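PDB 3GYA: GCN5-related N-acetyltransferase from Exiguobacterium sibiricum 255-15, which binds coenzyme A and probably transfers an acyl group from an acyl-CoA donor to an acceptor. Local coordinates for residues 109-114 against 137-142. Sequence-based numbering, arbitrary orientation.
Sequences YDRLVL and THTLDK
Arg111 and Asp141 face each other as a non-hydrogen-bonded pair of antiparallel strands 111-114 and 138-141, neighbours in the mixed sheet of the GNAT fold; the axes of the two short segments come within 4.8 Å. Followed outward, Arg111 CB lies 4.0 Å from both Leu140 O and Asp141 OD1. CG stands anti to the backbone N (chi1 -180°), CD lies 3.5 Å from Thr139 OG1 in one conformer of that threonine, and a bend at chi3 then turns the guanidinium towards Asp141. There NE donates to Asp141 OD1 at 2.8 Å in a salt bridge, the oxygen tilted 24° from the guanidinium plane, while NH2 reaches the same OD1 by a weak bond. The two planes stand 57° apart, and OD2 stays 4.0 Å from NH2. With an alanine at Asp141 the guanidinium would probably lose its charged mate and be freer to turn.

On the opposite sheet face, Leu112 and Leu140 form a hydrogen-bonded pair, their side chains touching helix 93-105. Where 111-114 begins, Asp110 OD1 and Lys142 NZ form a salt bridge 3.2 Å long, its hydrogen bond weak. At the other end Thr137 and His138 form a classic beta bulge against Leu114, whose O accepts from both Thr137 N and His138 N.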
loop_
_atom_site.group_PDB
_atom_site.type_symbol
_atom_site.label_atom_id
_atom_site.label_comp_id
_atom_site.label_asym_id
_atom_site.label_seq_id
_atom_site.Cartn_x
_atom_site.Cartn_y
_atom_site.Cartn_z
ATOM N N TYR A 109 -2.624 5.235 -13.915
ATOM C CA TYR A 109 -4.050 5.221 -13.609
ATOM C C TYR A 109 -4.553 6.647 -13.425
ATOM O O TYR A 109 -3.815 7.528 -12.956
ATOM C CB TYR A 109 -4.304 4.419 -12.305
ATOM C CG TYR A 109 -3.823 3.001 -12.446
ATOM C CD1 TYR A 109 -4.486 2.115 -13.294
ATOM C CD2 TYR A 109 -2.692 2.549 -11.782
ATOM C CE1 TYR A 109 -4.041 0.797 -13.461
ATOM C CE2 TYR A 109 -2.223 1.246 -11.962
ATOM C CZ TYR A 109 -2.906 0.372 -12.804
ATOM O OH TYR A 109 -2.484 -0.912 -13.000
ATOM N N ASP A 110 -5.800 6.871 -13.815
ATOM C CA ASP A 110 -6.431 8.172 -13.658
ATOM C C ASP A 110 -7.277 8.270 -12.400
ATOM O O ASP A 110 -7.836 9.340 -12.105
ATOM C CB ASP A 110 -7.245 8.507 -14.905
ATOM C CG ASP A 110 -6.374 8.590 -16.136
ATOM O OD1 ASP A 110 -5.261 9.142 -16.045
ATOM O OD2 ASP A 110 -6.778 8.088 -17.192
ATOM N N ARG A 111 -7.370 7.155 -11.669
ATOM C CA ARG A 111 -8.095 7.099 -10.406
ATOM C C ARG A 111 -7.439 6.036 -9.551
ATOM O O ARG A 111 -7.078 4.991 -10.072
ATOM C CB ARG A 111 -9.561 6.744 -10.645
ATOM C CG ARG A 111 -10.400 6.670 -9.394
ATOM C CD ARG A 111 -11.864 6.440 -9.734
ATOM N NE ARG A 111 -12.446 7.658 -10.286
ATOM C CZ ARG A 111 -13.077 7.755 -11.463
ATOM N NH1 ARG A 111 -13.265 6.691 -12.251
ATOM N NH2 ARG A 111 -13.554 8.933 -11.852
ATOM N N LEU A 112 -7.275 6.295 -8.254
ATOM C CA LEU A 112 -6.836 5.260 -7.312
ATOM C C LEU A 112 -7.908 5.006 -6.275
ATOM O O LEU A 112 -8.520 5.944 -5.758
ATOM C CB LEU A 112 -5.549 5.643 -6.595
ATOM C CG LEU A 112 -4.344 5.882 -7.502
ATOM C CD1 LEU A 112 -3.143 6.275 -6.645
ATOM C CD2 LEU A 112 -4.047 4.669 -8.377
ATOM N N VAL A 113 -8.123 3.734 -5.979
ATOM C CA VAL A 113 -9.122 3.323 -4.995
ATOM C C VAL A 113 -8.514 2.339 -3.997
ATOM O O VAL A 113 -7.470 1.724 -4.247
ATOM C CB VAL A 113 -10.348 2.655 -5.672
ATOM C CG1 VAL A 113 -10.969 3.597 -6.665
ATOM C CG2 VAL A 113 -9.950 1.304 -6.321
ATOM N N LEU A 114 -9.179 2.211 -2.862
ATOM C CA LEU A 114 -8.718 1.304 -1.814
ATOM C C LEU A 114 -9.873 0.966 -0.875
ATOM O O LEU A 114 -10.896 1.659 -0.856
ATOM C CB LEU A 114 -7.556 1.944 -1.056
ATOM C CG LEU A 114 -7.789 3.245 -0.290
ATOM C CD1 LEU A 114 -8.293 2.992 1.164
ATOM C CD2 LEU A 114 -6.522 4.111 -0.292
ATOM N N THR A 137 -13.599 1.856 -0.081
ATOM C CA THR A 137 -13.944 2.862 0.921
ATOM C C THR A 137 -13.438 4.252 0.531
ATOM O O THR A 137 -13.997 5.274 0.982
ATOM C CB THR A 137 -13.404 2.474 2.312
ATOM O OG1 THR A 137 -11.989 2.336 2.273
ATOM C CG2 THR A 137 -14.076 1.162 2.827
ATOM N N HIS A 138 -12.395 4.312 -0.308
ATOM C CA HIS A 138 -11.775 5.602 -0.646
ATOM C C HIS A 138 -11.372 5.677 -2.106
ATOM O O HIS A 138 -10.972 4.662 -2.716
ATOM C CB HIS A 138 -10.539 5.851 0.216
ATOM C CG HIS A 138 -10.848 6.054 1.665
ATOM N ND1 HIS A 138 -11.048 5.004 2.533
ATOM C CD2 HIS A 138 -11.005 7.184 2.394
ATOM C CE1 HIS A 138 -11.321 5.480 3.736
ATOM N NE2 HIS A 138 -11.299 6.800 3.681
ATOM N N THR A 139 -11.431 6.886 -2.639
ATOM C CA THR A 139 -11.141 7.128 -4.049
ATOM C C THR A 139 -10.437 8.475 -4.214
ATOM O O THR A 139 -10.671 9.394 -3.437
ATOM C CB THR A 139 -12.455 7.072 -4.888
ATOM O OG1 THR A 139 -12.164 6.869 -6.279
ATOM C CG2 THR A 139 -13.300 8.343 -4.695
ATOM N N LEU A 140 -9.593 8.575 -5.231
ATOM C CA LEU A 140 -8.927 9.829 -5.548
ATOM C C LEU A 140 -8.684 9.894 -7.051
ATOM O O LEU A 140 -8.086 8.966 -7.631
ATOM C CB LEU A 140 -7.618 9.952 -4.778
ATOM C CG LEU A 140 -6.776 11.213 -5.030
ATOM C CD1 LEU A 140 -7.536 12.490 -4.664
ATOM C CD2 LEU A 140 -5.433 11.048 -4.258
ATOM N N ASP A 141 -9.173 10.973 -7.668
ATOM C CA ASP A 141 -8.951 11.225 -9.080
ATOM C C ASP A 141 -7.593 11.884 -9.302
ATOM O O ASP A 141 -7.149 12.700 -8.485
ATOM C CB ASP A 141 -10.038 12.137 -9.643
ATOM C CG ASP A 141 -11.394 11.443 -9.778
ATOM O OD1 ASP A 141 -11.452 10.198 -9.829
ATOM O OD2 ASP A 141 -12.403 12.175 -9.865
ATOM N N LYS A 142 -6.984 11.592 -10.448
ATOM C CA LYS A 142 -5.690 12.174 -10.778
ATOM C C LYS A 142 -5.744 13.696 -10.827
ATOM O O LYS A 142 -4.817 14.381 -10.414
ATOM C CB LYS A 142 -5.178 11.627 -12.107
ATOM C CG LYS A 142 -3.713 11.923 -12.331
ATOM C CD LYS A 142 -3.397 12.180 -13.768
ATOM C CE LYS A 142 -2.901 10.988 -14.496
ATOM N NZ LYS A 142 -2.901 11.266 -15.981
HETATM O O HOH W 1 -2.740 8.311 -15.856
HETATM O O HOH W 2 -10.392 10.096 -12.939
#